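Local coordinates for heme-binding protein A / AI-2 binding protein A (Helicobacter pylori SS1, PDB 6OFQ) that binds peptides, here the peptide STSA, as a type II periplasmic binding protein that probably hands them on to an ABC transporter, at residues L33-G38 / N524-V529; I225-N230 / V243-I248; I263-G268 / V507-K512; V284-A289 / K514-T519. All blocks are in the same frame, centred on the assembly; numbering follows the deposited sequence.

How the contacts relate
Contacts 1, 2 and 3 are buried, whereas contact 4 lies at the surface. Three of them share one mixed sheet. Contact 2 joins two of its strands through backbone hydrogen bonds, contact 1 packs a C-terminal turn on its strand 32-37 mainly through apolar side chains, with no hydrogen bond, and contact 3 ties its end strand 265-266 to the long strand 497-510 by a short bridge with tight packing. That long strand belongs to another sheet, whose strand 283-288 meets the 514-519 loop in contact 4 through hydroxyls and waters. His-509 of contact 3 bonds Asp-286 of contact 4, and Tyr-516 of contact 4 bonds Asn-524 of contact 1. Contacts 2 and 4 do not touch.

Contact 1: L33-G38 / N524-V529; sequences LVFARG and NRFFKV
Phe-526 touches two side chains of strand 32-37, Leu-33 with CD1 and Phe-35 with CE1 and CZ, with no hydrogen bond between the segments. From CB, which points toward the strand, chi1 of -58° puts CG anti to the carbonyl carbon and beside the backbone N. CG passes 4.2 Å from Leu-33 CD2, and CD1 comes closer to the same methyl, at 3.8 Å. Further out, Phe-526 CE1 is 3.6 Å from Phe-35 CD2. The tip, Phe-526 CZ, reaches that same Phe-35 CD2 at 3.5 Å, standing over one face of the Phe-35 ring but shifted toward its rim. The two ring planes meet at 58°, so the pair is neither a flat stack nor an edge-to-face one. Over one face of the Phe-526 ring, Asn-524 O lies 3.4 Å above its centre, while it takes a hydrogen bond from Asn-60. Val-529 CG1 adds a touch on Leu-33 CD2, and its N closes the type I turn 526-529 on Phe-526 O. Asn-524 OD1 lies 3.7 Å from Phe-35 CE2, yet its hydrogen bond goes to Tyr-516 OH. Strand and C-terminal turn thus meet mainly through apolar side chains and no direct polar bond joins them, while the two oxygens of Asn-524 are satisfied by Tyr-516 and Asn-60.

Contact 2: I225-N230 / V243-I248; sequences IILLKN and VVVRTI
Neighbouring antiparallel strands of the five-stranded mixed sheet in this type II binding protein meet here, Ile-225 facing Val-245 and Leu-227 facing Val-243 as hydrogen-bonded pairs, with Ile-226 and Val-244 as the non-hydrogen-bonded pair between them. The strand directions differ by 165°. Each hydrogen-bonded pair closes with two bonds. Val-245 N donates to Ile-225 O at 2.7 Å, and Ile-225 N donates to Val-245 O at 2.8 Å. Leu-227 N and Val-243 O are 2.9 Å apart in a nearly straight bond of 177°. The fourth bond runs from Val-243 N to Leu-227 O, also at 2.9 Å. Weaker CA-H contacts fill in beside them: Val-244 CA approaches Ile-225 O and Ile-226 CA approaches Val-243 O. The side chains of Ile-225, Leu-227, Val-243 and Val-245 share one face of the sheet, on which Leu-227 and Val-245 also touch helix 52-61. The CB atoms of Ile-225 and Val-245 stand 4.2 Å apart. Ile-226 and Val-244 lie on the other face, where Ile-226 CG1 comes to 4.4 Å from Val-244 CG2.

Contact 3: I263-G268 / V507-K512; sequences IMLMTG and VPHLSK
Met-264 O takes the backbone N-H of Leu-510 at 2.9 Å, and the CB of His-509 presses on the same oxygen at 3.3 Å. This bond and a second, from Met-266 N to Pro-508 O at 3.1 Å, flank a single beta bridge in which Leu-265 faces His-509. The bridge ties strand 265-266, at one end of the five-stranded mixed sheet, to the long strand 497-510 of a separate mixed sheet. Leu-265 swings CG anti to the backbone N (chi1 160°), which brings CD1 against Val-507 CG1 and His-509 CB; the Leu-265 side chain also touches Phe-35 and Tyr-516. On the side of Met-264, its CG lies 3.8 Å from Leu-510 CD1, the two chains crossing at about a right angle. Met-266 CG meets the Pro-508 ring, whose CD also leans on Met-266 O. That oxygen and Ile-263 O are buried with no polar partner in the model. The imidazole of His-509 is held at both nitrogens: ND1 donates to Leu-510 O, and NE2 bonds Asp-286 of strand 283-288, whose negative charge may favour protonation of the ring. The packing is tight at Leu-265, where CD1 and Val-507 CG1 are 3.4 Å apart, closer than usual van der Waals contact.

Contact 4: V284-A289 / K514-T519; sequences VVDKSA and KGYKTT
Tyr-516 begins the contact, the edge of its ring turned to Asp-286 of strand 283-288, with CD2 4.1 Å from OD2 close to the ring plane. Its hydroxyl bonds Asn-524, and its carbonyl is reached through water: one water donates both to Asp-286 OD2 and, at 2.7 Å, to Tyr-516 O. Two residues on, Thr-518 has the largest share of the contact. Its backbone N donates to a second water at 3.0 Å, and that water in turn donates to Asp-286 OD2 at 2.9 Å, so this one carboxylate oxygen receives two water bonds and is linked through them to two backbone groups of the loop. The side chain of Thr-518 then splits its work. With chi1 58°, OG1 sits between the backbone N and the carbonyl carbon and meets Ser-288 OG at 2.7 Å, a hydrogen bond in which either hydroxyl could be the donor. CG2, anti to the carbonyl carbon, lies 3.8 Å from Asp-286 CB, an apolar touch beside the polar one. Thr-519 adds its CG2 at 4.1 Å from Ser-288 OG, while its own hydroxyl bonds Gly-71. The Asp-286 carboxylate has a second partner in His-509. The 514-519 loop is fastened to strand 283-288 by one direct hydroxyl bond and a carboxylate oxygen bridged by two waters, with little apolar surface; the charge of Asp-286 is probably eased by the water donors and the imidazole.

Contact 1: L33-G38 / N524-V529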
loop_
_atom_site.group_PDB
_atom_site.type_symbol
_atom_site.label_atom_id
_atom_site.label_comp_id
_atom_site.label_asym_id
_atom_site.label_seq_id
_atom_site.Cartn_x
_atom_site.Cartn_y
_atom_site.Cartn_z
ATOM N N LEU A 33 23.199 -4.664 1.399
ATOM C CA LEU A 33 22.049 -5.545 1.222
ATOM C C LEU A 33 21.524 -5.407 -0.189
ATOM O O LEU A 33 21.303 -4.295 -0.668
ATOM C CB LEU A 33 20.935 -5.160 2.200
ATOM C CG LEU A 33 19.602 -5.894 2.014
ATOM C CD1 LEU A 33 19.703 -7.333 2.454
ATOM C CD2 LEU A 33 18.456 -5.237 2.772
ATOM N N VAL A 34 21.394 -6.539 -0.872
ATOM C CA VAL A 34 20.783 -6.589 -2.232
ATOM C C VAL A 34 19.381 -7.173 -2.096
ATOM O O VAL A 34 19.243 -8.365 -1.781
ATOM C CB VAL A 34 21.625 -7.367 -3.248
ATOM C CG1 VAL A 34 20.994 -7.201 -4.624
ATOM C CG2 VAL A 34 23.023 -6.778 -3.329
ATOM N N PHE A 35 18.375 -6.332 -2.284
ATOM C CA PHE A 35 16.956 -6.694 -2.162
ATOM C C PHE A 35 16.457 -6.787 -3.599
ATOM O O PHE A 35 16.773 -5.912 -4.406
ATOM C CB PHE A 35 16.263 -5.550 -1.446
ATOM C CG PHE A 35 14.779 -5.635 -1.291
ATOM C CD1 PHE A 35 13.920 -5.133 -2.241
ATOM C CD2 PHE A 35 14.193 -6.121 -0.149
ATOM C CE1 PHE A 35 12.542 -5.181 -2.060
ATOM C CE2 PHE A 35 12.822 -6.158 0.061
ATOM C CZ PHE A 35 11.992 -5.684 -0.928
ATOM N N ALA A 36 15.640 -7.780 -3.881
ATOM C CA ALA A 36 15.057 -7.875 -5.213
ATOM C C ALA A 36 13.545 -8.025 -5.108
ATOM O O ALA A 36 12.971 -8.642 -4.221
ATOM C CB ALA A 36 15.650 -9.079 -5.962
ATOM N N ARG A 37 12.899 -7.502 -6.151
ATOM C CA ARG A 37 11.466 -7.419 -6.249
ATOM C C ARG A 37 11.045 -7.395 -7.695
ATOM O O ARG A 37 11.855 -7.287 -8.617
ATOM C CB ARG A 37 10.958 -6.238 -5.439
ATOM C CG ARG A 37 11.632 -4.902 -5.701
ATOM C CD ARG A 37 11.239 -4.252 -7.014
ATOM N NE ARG A 37 11.781 -2.902 -7.224
ATOM C CZ ARG A 37 11.394 -1.776 -6.633
ATOM N NH1 ARG A 37 10.439 -1.863 -5.744
ATOM N NH2 ARG A 37 12.005 -0.648 -6.839
ATOM N N GLY A 38 9.772 -7.569 -7.960
ATOM C CA GLY A 38 9.237 -7.815 -9.282
ATOM C C GLY A 38 8.981 -6.660 -10.187
ATOM O O GLY A 38 9.029 -6.821 -11.404
ATOM N N ASN A 524 9.252 -2.744 4.528
ATOM C CA ASN A 524 10.454 -2.611 3.696
ATOM C C ASN A 524 11.321 -1.435 4.006
ATOM O O ASN A 524 12.071 -0.955 3.159
ATOM C CB ASN A 524 10.098 -2.711 2.215
ATOM C CG ASN A 524 9.520 -4.082 1.890
ATOM O OD1 ASN A 524 10.066 -5.108 2.279
ATOM N ND2 ASN A 524 8.353 -4.100 1.243
ATOM N N ARG A 525 11.238 -0.963 5.246
ATOM C CA ARG A 525 12.267 -0.102 5.829
ATOM C C ARG A 525 13.418 -1.006 6.253
ATOM O O ARG A 525 13.193 -2.077 6.852
ATOM C CB ARG A 525 11.708 0.598 7.060
ATOM C CG ARG A 525 10.723 1.679 6.660
ATOM C CD ARG A 525 10.024 2.284 7.859
ATOM N NE ARG A 525 9.169 1.304 8.519
ATOM C CZ ARG A 525 8.751 1.409 9.747
ATOM N NH1 ARG A 525 9.146 2.394 10.523
ATOM N NH2 ARG A 525 7.898 0.499 10.198
ATOM N N PHE A 526 14.649 -0.655 5.872
ATOM C CA PHE A 526 15.812 -1.514 6.089
ATOM C C PHE A 526 16.675 -1.077 7.249
ATOM O O PHE A 526 17.721 -1.657 7.452
ATOM C CB PHE A 526 16.666 -1.575 4.796
ATOM C CG PHE A 526 15.890 -2.080 3.616
ATOM C CD1 PHE A 526 15.279 -3.336 3.618
ATOM C CD2 PHE A 526 15.728 -1.288 2.504
ATOM C CE1 PHE A 526 14.454 -3.764 2.586
ATOM C CE2 PHE A 526 14.967 -1.747 1.432
ATOM C CZ PHE A 526 14.349 -2.982 1.458
ATOM N N PHE A 527 16.328 -0.035 8.009
ATOM C CA PHE A 527 17.157 0.458 9.096
ATOM C C PHE A 527 17.513 -0.543 10.174
ATOM O O PHE A 527 18.518 -0.307 10.855
ATOM C CB PHE A 527 16.667 1.816 9.630
ATOM C CG PHE A 527 15.294 1.897 10.286
ATOM C CD1 PHE A 527 14.239 0.990 10.137
ATOM C CD2 PHE A 527 15.041 3.038 11.012
ATOM C CE1 PHE A 527 12.978 1.200 10.727
ATOM C CE2 PHE A 527 13.800 3.282 11.573
ATOM C CZ PHE A 527 12.772 2.364 11.448
ATOM N N LYS A 528 16.704 -1.585 10.397
ATOM C CA LYS A 528 16.968 -2.593 11.454
ATOM C C LYS A 528 17.607 -3.837 10.886
ATOM O O LYS A 528 17.920 -4.764 11.607
ATOM C CB LYS A 528 15.710 -2.963 12.248
ATOM C CG LYS A 528 14.875 -1.782 12.695
ATOM C CD LYS A 528 15.690 -0.779 13.510
ATOM C CE LYS A 528 14.824 0.402 13.945
ATOM N NZ LYS A 528 15.582 1.432 14.674
ATOM N N VAL A 529 17.803 -3.892 9.554
ATOM C CA VAL A 529 18.345 -5.123 8.931
ATOM C C VAL A 529 19.866 -5.121 9.056
ATOM O O VAL A 529 20.499 -4.078 8.903
ATOM C CB VAL A 529 17.932 -5.198 7.440
ATOM C CG1 VAL A 529 18.510 -6.446 6.771
ATOM C CG2 VAL A 529 16.419 -5.299 7.415
#

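Contact 2: I225-N230 / V243-I248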
loop_
_atom_site.group_PDB
_atom_site.type_symbol
_atom_site.label_atom_id
_atom_site.label_comp_id
_atom_site.label_asym_id
_atom_site.label_seq_id
_atom_site.Cartn_x
_atom_site.Cartn_y
_atom_site.Cartn_z
ATOM N N ILE A 225 17.662 0.702 -7.846
ATOM C CA ILE A 225 17.829 1.913 -7.046
ATOM C C ILE A 225 18.916 1.632 -6.023
ATOM O O ILE A 225 18.947 0.540 -5.385
ATOM C CB ILE A 225 16.497 2.202 -6.334
ATOM C CG1 ILE A 225 15.469 2.609 -7.395
ATOM C CG2 ILE A 225 16.692 3.258 -5.251
ATOM C CD1 ILE A 225 14.045 2.344 -6.926
ATOM N N ILE A 226 19.790 2.622 -5.805
ATOM C CA ILE A 226 20.815 2.527 -4.787
ATOM C C ILE A 226 20.538 3.545 -3.701
ATOM O O ILE A 226 20.331 4.735 -4.008
ATOM C CB ILE A 226 22.254 2.739 -5.353
ATOM C CG1 ILE A 226 22.590 1.624 -6.345
ATOM C CG2 ILE A 226 23.276 2.810 -4.232
ATOM C CD1 ILE A 226 23.914 1.797 -7.056
ATOM N N LEU A 227 20.463 3.055 -2.469
ATOM C CA LEU A 227 20.304 3.844 -1.248
ATOM C C LEU A 227 21.595 3.752 -0.456
ATOM O O LEU A 227 22.143 2.649 -0.302
ATOM C CB LEU A 227 19.158 3.315 -0.365
ATOM C CG LEU A 227 17.841 3.218 -1.118
ATOM C CD1 LEU A 227 16.790 2.527 -0.225
ATOM C CD2 LEU A 227 17.325 4.548 -1.644
ATOM N N LEU A 228 22.031 4.860 0.131
ATOM C CA LEU A 228 23.176 4.861 1.018
ATOM C C LEU A 228 22.789 5.243 2.434
ATOM O O LEU A 228 21.880 6.095 2.604
ATOM C CB LEU A 228 24.203 5.840 0.426
ATOM C CG LEU A 228 24.749 5.537 -0.965
ATOM C CD1 LEU A 228 25.590 6.653 -1.546
ATOM C CD2 LEU A 228 25.515 4.210 -0.858
ATOM N N LYS A 229 23.501 4.740 3.433
ATOM C CA LYS A 229 23.242 5.167 4.775
ATOM C C LYS A 229 23.305 6.657 4.945
ATOM O O LYS A 229 24.237 7.303 4.505
ATOM C CB LYS A 229 24.175 4.441 5.737
ATOM C CG LYS A 229 24.125 4.841 7.205
ATOM C CD LYS A 229 25.016 3.916 8.002
ATOM C CE LYS A 229 25.127 4.366 9.423
ATOM N NZ LYS A 229 25.768 3.375 10.329
ATOM N N ASN A 230 22.356 7.205 5.678
ATOM C CA ASN A 230 22.419 8.644 6.095
ATOM C C ASN A 230 23.098 8.669 7.454
ATOM O O ASN A 230 22.547 8.307 8.485
ATOM C CB ASN A 230 21.007 9.194 6.233
ATOM C CG ASN A 230 20.993 10.622 6.747
ATOM O OD1 ASN A 230 22.069 11.224 6.819
ATOM N ND2 ASN A 230 19.830 11.095 7.194
ATOM N N VAL A 243 21.954 -0.151 0.344
ATOM C CA VAL A 243 20.954 -1.066 -0.118
ATOM C C VAL A 243 20.796 -0.892 -1.628
ATOM O O VAL A 243 20.580 0.214 -2.109
ATOM C CB VAL A 243 19.583 -0.865 0.569
ATOM C CG1 VAL A 243 18.569 -1.878 0.039
ATOM C CG2 VAL A 243 19.719 -0.919 2.084
ATOM N N VAL A 244 20.899 -2.001 -2.343
ATOM C CA VAL A 244 20.614 -2.048 -3.770
ATOM C C VAL A 244 19.240 -2.699 -3.889
ATOM O O VAL A 244 19.065 -3.862 -3.529
ATOM C CB VAL A 244 21.702 -2.781 -4.553
ATOM C CG1 VAL A 244 21.429 -2.673 -6.028
ATOM C CG2 VAL A 244 23.078 -2.248 -4.278
ATOM N N VAL A 245 18.300 -1.963 -4.468
ATOM C CA VAL A 245 16.948 -2.452 -4.683
ATOM C C VAL A 245 16.855 -2.784 -6.170
ATOM O O VAL A 245 16.766 -1.861 -6.994
ATOM C CB VAL A 245 15.885 -1.410 -4.270
ATOM C CG1 VAL A 245 14.468 -1.930 -4.543
ATOM C CG2 VAL A 245 16.048 -1.051 -2.808
ATOM N N ARG A 246 16.897 -4.088 -6.472
ATOM C CA ARG A 246 16.861 -4.550 -7.843
ATOM C C ARG A 246 15.458 -4.937 -8.264
ATOM O O ARG A 246 14.653 -5.502 -7.518
ATOM C CB ARG A 246 17.760 -5.776 -7.989
ATOM C CG ARG A 246 19.246 -5.444 -7.831
ATOM C CD ARG A 246 20.248 -6.511 -8.282
ATOM N NE ARG A 246 19.982 -6.864 -9.667
ATOM C CZ ARG A 246 20.372 -7.997 -10.257
ATOM N NH1 ARG A 246 21.112 -8.852 -9.601
ATOM N NH2 ARG A 246 19.986 -8.253 -11.521
ATOM N N THR A 247 15.181 -4.661 -9.533
ATOM C CA THR A 247 14.003 -5.166 -10.225
ATOM C C THR A 247 14.344 -6.351 -11.099
ATOM O O THR A 247 15.114 -6.187 -12.028
ATOM C CB THR A 247 13.303 -4.071 -11.034
ATOM O OG1 THR A 247 12.898 -2.965 -10.181
ATOM C CG2 THR A 247 12.048 -4.591 -11.725
ATOM N N ILE A 248 13.827 -7.526 -10.762
ATOM C CA ILE A 248 14.031 -8.785 -11.528
ATOM C C ILE A 248 12.626 -9.305 -11.708
ATOM O O ILE A 248 12.014 -9.887 -10.818
ATOM C CB ILE A 248 14.846 -9.802 -10.700
ATOM C CG1 ILE A 248 16.212 -9.212 -10.398
ATOM C CG2 ILE A 248 14.981 -11.134 -11.454
ATOM C CD1 ILE A 248 17.126 -10.074 -9.575
#

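Contact 3: I263-G268 / V507-K512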
loop_
_atom_site.group_PDB
_atom_site.type_symbol
_atom_site.label_atom_id
_atom_site.label_comp_id
_atom_site.label_asym_id
_atom_site.label_seq_id
_atom_site.Cartn_x
_atom_site.Cartn_y
_atom_site.Cartn_z
ATOM N N ILE A 263 21.401 -12.030 -5.195
ATOM C CA ILE A 263 20.566 -11.130 -4.362
ATOM C C ILE A 263 20.418 -11.838 -3.017
ATOM O O ILE A 263 20.725 -13.020 -2.847
ATOM C CB ILE A 263 19.194 -10.803 -5.000
ATOM C CG1 ILE A 263 18.313 -12.040 -5.141
ATOM C CG2 ILE A 263 19.446 -10.160 -6.353
ATOM C CD1 ILE A 263 17.209 -12.115 -4.154
ATOM N N MET A 264 19.938 -11.136 -1.986
ATOM C CA MET A 264 20.016 -11.572 -0.596
ATOM C C MET A 264 18.666 -11.682 0.111
ATOM O O MET A 264 18.571 -12.321 1.156
ATOM C CB MET A 264 20.937 -10.674 0.205
ATOM C CG MET A 264 22.352 -10.599 -0.367
ATOM S SD MET A 264 23.271 -9.145 0.148
ATOM C CE MET A 264 23.489 -9.441 1.865
ATOM N N LEU A 265 17.663 -10.995 -0.410
ATOM C CA LEU A 265 16.342 -10.910 0.236
ATOM C C LEU A 265 15.415 -10.563 -0.924
ATOM O O LEU A 265 15.728 -9.691 -1.730
ATOM C CB LEU A 265 16.356 -9.826 1.317
ATOM C CG LEU A 265 15.080 -9.174 1.856
ATOM C CD1 LEU A 265 14.415 -10.217 2.662
ATOM C CD2 LEU A 265 15.430 -8.035 2.795
ATOM N N MET A 266 14.260 -11.209 -0.991
ATOM C CA MET A 266 13.329 -10.959 -2.095
ATOM C C MET A 266 11.869 -11.027 -1.683
ATOM O O MET A 266 11.478 -11.807 -0.816
ATOM C CB MET A 266 13.546 -11.870 -3.300
ATOM C CG MET A 266 13.573 -13.306 -2.892
ATOM S SD MET A 266 13.495 -14.521 -4.234
ATOM C CE MET A 266 11.786 -14.498 -4.794
ATOM N N THR A 267 11.051 -10.233 -2.366
ATOM C CA THR A 267 9.607 -10.349 -2.227
ATOM C C THR A 267 9.082 -11.076 -3.456
ATOM O O THR A 267 9.745 -11.177 -4.516
ATOM C CB THR A 267 8.957 -8.950 -2.053
ATOM O OG1 THR A 267 9.305 -8.133 -3.183
ATOM C CG2 THR A 267 9.425 -8.370 -0.688
ATOM N N GLY A 268 7.854 -11.555 -3.274
ATOM C CA GLY A 268 7.101 -12.074 -4.422
ATOM C C GLY A 268 7.531 -13.434 -4.949
ATOM O O GLY A 268 7.537 -13.612 -6.177
ATOM N N VAL A 507 8.703 -14.493 2.591
ATOM C CA VAL A 507 9.895 -13.708 2.206
ATOM C C VAL A 507 11.146 -14.551 2.340
ATOM O O VAL A 507 11.687 -14.733 3.418
ATOM C CB VAL A 507 10.019 -12.405 3.027
ATOM C CG1 VAL A 507 11.361 -11.737 2.655
ATOM C CG2 VAL A 507 8.894 -11.456 2.751
ATOM N N PRO A 508 11.628 -15.085 1.192
ATOM C CA PRO A 508 12.911 -15.804 1.244
ATOM C C PRO A 508 14.136 -14.905 1.332
ATOM O O PRO A 508 14.150 -13.799 0.766
ATOM C CB PRO A 508 12.942 -16.481 -0.139
ATOM C CG PRO A 508 11.552 -16.413 -0.690
ATOM C CD PRO A 508 10.992 -15.128 -0.129
ATOM N N HIS A 509 15.105 -15.304 2.147
ATOM C CA HIS A 509 16.330 -14.548 2.251
ATOM C C HIS A 509 17.465 -15.431 2.672
ATOM O O HIS A 509 17.280 -16.555 3.113
ATOM C CB HIS A 509 16.169 -13.360 3.207
ATOM C CG HIS A 509 15.768 -13.751 4.581
ATOM N ND1 HIS A 509 16.654 -14.079 5.585
ATOM C CD2 HIS A 509 14.540 -13.926 5.115
ATOM C CE1 HIS A 509 15.999 -14.363 6.693
ATOM N NE2 HIS A 509 14.713 -14.306 6.420
ATOM N N LEU A 510 18.678 -14.931 2.454
ATOM C CA LEU A 510 19.821 -15.625 3.039
ATOM C C LEU A 510 19.807 -15.642 4.569
ATOM O O LEU A 510 19.330 -14.676 5.186
ATOM C CB LEU A 510 21.150 -15.045 2.495
ATOM C CG LEU A 510 21.300 -14.986 1.011
ATOM C CD1 LEU A 510 22.568 -14.267 0.614
ATOM C CD2 LEU A 510 21.314 -16.354 0.361
ATOM N N SER A 511 20.297 -16.733 5.153
ATOM C CA SER A 511 20.352 -16.860 6.612
ATOM C C SER A 511 21.128 -15.761 7.306
ATOM O O SER A 511 20.756 -15.374 8.424
ATOM C CB SER A 511 20.899 -18.229 7.023
ATOM O OG SER A 511 22.208 -18.390 6.511
ATOM N N LYS A 512 22.142 -15.213 6.623
ATOM C CA LYS A 512 22.943 -14.136 7.214
ATOM C C LYS A 512 22.160 -12.833 7.337
ATOM O O LYS A 512 22.590 -11.924 8.026
ATOM C CB LYS A 512 24.193 -13.785 6.366
ATOM C CG LYS A 512 23.924 -13.149 5.003
ATOM C CD LYS A 512 25.073 -12.634 4.093
ATOM C CE LYS A 512 25.558 -13.801 3.293
ATOM N NZ LYS A 512 26.771 -13.456 2.485
#

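Contact 4: V284-A289 / K514-T519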
loop_
_atom_site.group_PDB
_atom_site.type_symbol
_atom_site.label_atom_id
_atom_site.label_comp_id
_atom_site.label_asym_id
_atom_site.label_seq_id
_atom_site.Cartn_x
_atom_site.Cartn_y
_atom_site.Cartn_z
ATOM N N VAL A 284 16.480 -19.049 4.317
ATOM C CA VAL A 284 15.388 -19.040 5.322
ATOM C C VAL A 284 14.212 -18.474 4.518
ATOM O O VAL A 284 14.383 -17.505 3.754
ATOM C CB VAL A 284 15.775 -18.154 6.536
ATOM C CG1 VAL A 284 14.634 -17.719 7.468
ATOM C CG2 VAL A 284 16.861 -18.878 7.333
ATOM N N VAL A 285 13.002 -18.939 4.810
ATOM C CA VAL A 285 11.832 -18.338 4.223
ATOM C C VAL A 285 10.985 -17.888 5.410
ATOM O O VAL A 285 10.370 -18.724 6.095
ATOM C CB VAL A 285 11.064 -19.299 3.326
ATOM C CG1 VAL A 285 9.827 -18.615 2.775
ATOM C CG2 VAL A 285 11.957 -19.692 2.155
ATOM N N ASP A 286 10.886 -16.563 5.587
ATOM C CA ASP A 286 10.033 -16.050 6.666
ATOM C C ASP A 286 8.582 -16.130 6.242
ATOM O O ASP A 286 8.244 -15.919 5.057
ATOM C CB ASP A 286 10.299 -14.541 6.840
ATOM C CG ASP A 286 11.654 -14.177 7.385
ATOM O OD1 ASP A 286 12.410 -15.066 7.779
ATOM O OD2 ASP A 286 11.868 -12.945 7.558
ATOM N N LYS A 287 7.677 -16.477 7.169
ATOM C CA LYS A 287 6.249 -16.576 6.861
ATOM C C LYS A 287 5.456 -16.034 8.012
ATOM O O LYS A 287 5.745 -16.367 9.171
ATOM C CB LYS A 287 5.804 -18.030 6.624
ATOM C CG LYS A 287 6.594 -18.761 5.551
ATOM C CD LYS A 287 6.105 -20.199 5.313
ATOM C CE LYS A 287 7.206 -21.007 4.654
ATOM N NZ LYS A 287 8.288 -21.301 5.652
ATOM N N SER A 288 4.487 -15.190 7.693
ATOM C CA SER A 288 3.500 -14.801 8.693
ATOM C C SER A 288 2.133 -14.542 8.084
ATOM O O SER A 288 1.996 -14.601 6.872
ATOM C CB SER A 288 3.991 -13.571 9.464
ATOM O OG SER A 288 4.036 -12.422 8.639
ATOM N N ALA A 289 1.094 -14.427 8.908
ATOM C CA ALA A 289 -0.242 -14.391 8.349
ATOM C C ALA A 289 -0.547 -13.304 7.345
ATOM O O ALA A 289 -1.207 -13.446 6.292
ATOM C CB ALA A 289 -1.236 -14.229 9.485
ATOM N N LYS A 514 19.556 -10.631 8.842
ATOM C CA LYS A 514 18.815 -10.605 10.097
ATOM C C LYS A 514 18.103 -9.284 10.256
ATOM O O LYS A 514 18.470 -8.285 9.635
ATOM C CB LYS A 514 19.788 -10.656 11.264
ATOM C CG LYS A 514 20.695 -11.871 11.291
ATOM C CD LYS A 514 19.910 -13.143 11.338
ATOM C CE LYS A 514 20.895 -14.307 11.416
ATOM N NZ LYS A 514 20.109 -15.511 11.776
ATOM N N GLY A 515 17.054 -9.310 11.095
ATOM C CA GLY A 515 16.401 -8.068 11.458
ATOM C C GLY A 515 15.216 -7.684 10.605
ATOM O O GLY A 515 14.478 -6.754 10.997
ATOM N N TYR A 516 15.100 -8.270 9.429
ATOM C CA TYR A 516 13.925 -7.990 8.616
ATOM C C TYR A 516 12.713 -8.604 9.312
ATOM O O TYR A 516 12.815 -9.707 9.845
ATOM C CB TYR A 516 14.086 -8.574 7.224
ATOM C CG TYR A 516 12.949 -8.281 6.263
ATOM C CD1 TYR A 516 12.912 -7.072 5.574
ATOM C CD2 TYR A 516 11.897 -9.159 6.099
ATOM C CE1 TYR A 516 11.926 -6.802 4.652
ATOM C CE2 TYR A 516 10.897 -8.899 5.185
ATOM C CZ TYR A 516 10.891 -7.693 4.524
ATOM O OH TYR A 516 9.878 -7.385 3.610
ATOM N N LYS A 517 11.576 -7.939 9.174
ATOM C CA LYS A 517 10.339 -8.451 9.796
ATOM C C LYS A 517 9.233 -8.407 8.751
ATOM O O LYS A 517 9.010 -7.403 8.097
ATOM C CB LYS A 517 10.019 -7.658 11.062
ATOM C CG LYS A 517 10.878 -8.078 12.247
ATOM C CD LYS A 517 10.629 -7.346 13.537
ATOM C CE LYS A 517 11.472 -7.924 14.661
ATOM N NZ LYS A 517 12.833 -8.407 14.354
ATOM N N THR A 518 8.476 -9.504 8.660
ATOM C CA THR A 518 7.326 -9.552 7.770
ATOM C C THR A 518 6.044 -8.967 8.465
ATOM O O THR A 518 5.045 -8.747 7.805
ATOM C CB THR A 518 6.960 -10.988 7.307
ATOM O OG1 THR A 518 6.699 -11.771 8.490
ATOM C CG2 THR A 518 8.054 -11.558 6.442
ATOM N N THR A 519 6.115 -8.797 9.774
ATOM C CA THR A 519 5.000 -8.330 10.609
ATOM C C THR A 519 4.907 -6.813 10.617
ATOM O O THR A 519 5.865 -6.098 10.364
ATOM C CB THR A 519 5.156 -8.860 12.038
ATOM O OG1 THR A 519 6.408 -8.472 12.608
ATOM C CG2 THR A 519 5.028 -10.420 12.025
HETATM O O HOH W 1 13.752 -12.154 9.079
HETATM O O HOH W 2 9.806 -12.024 9.429
#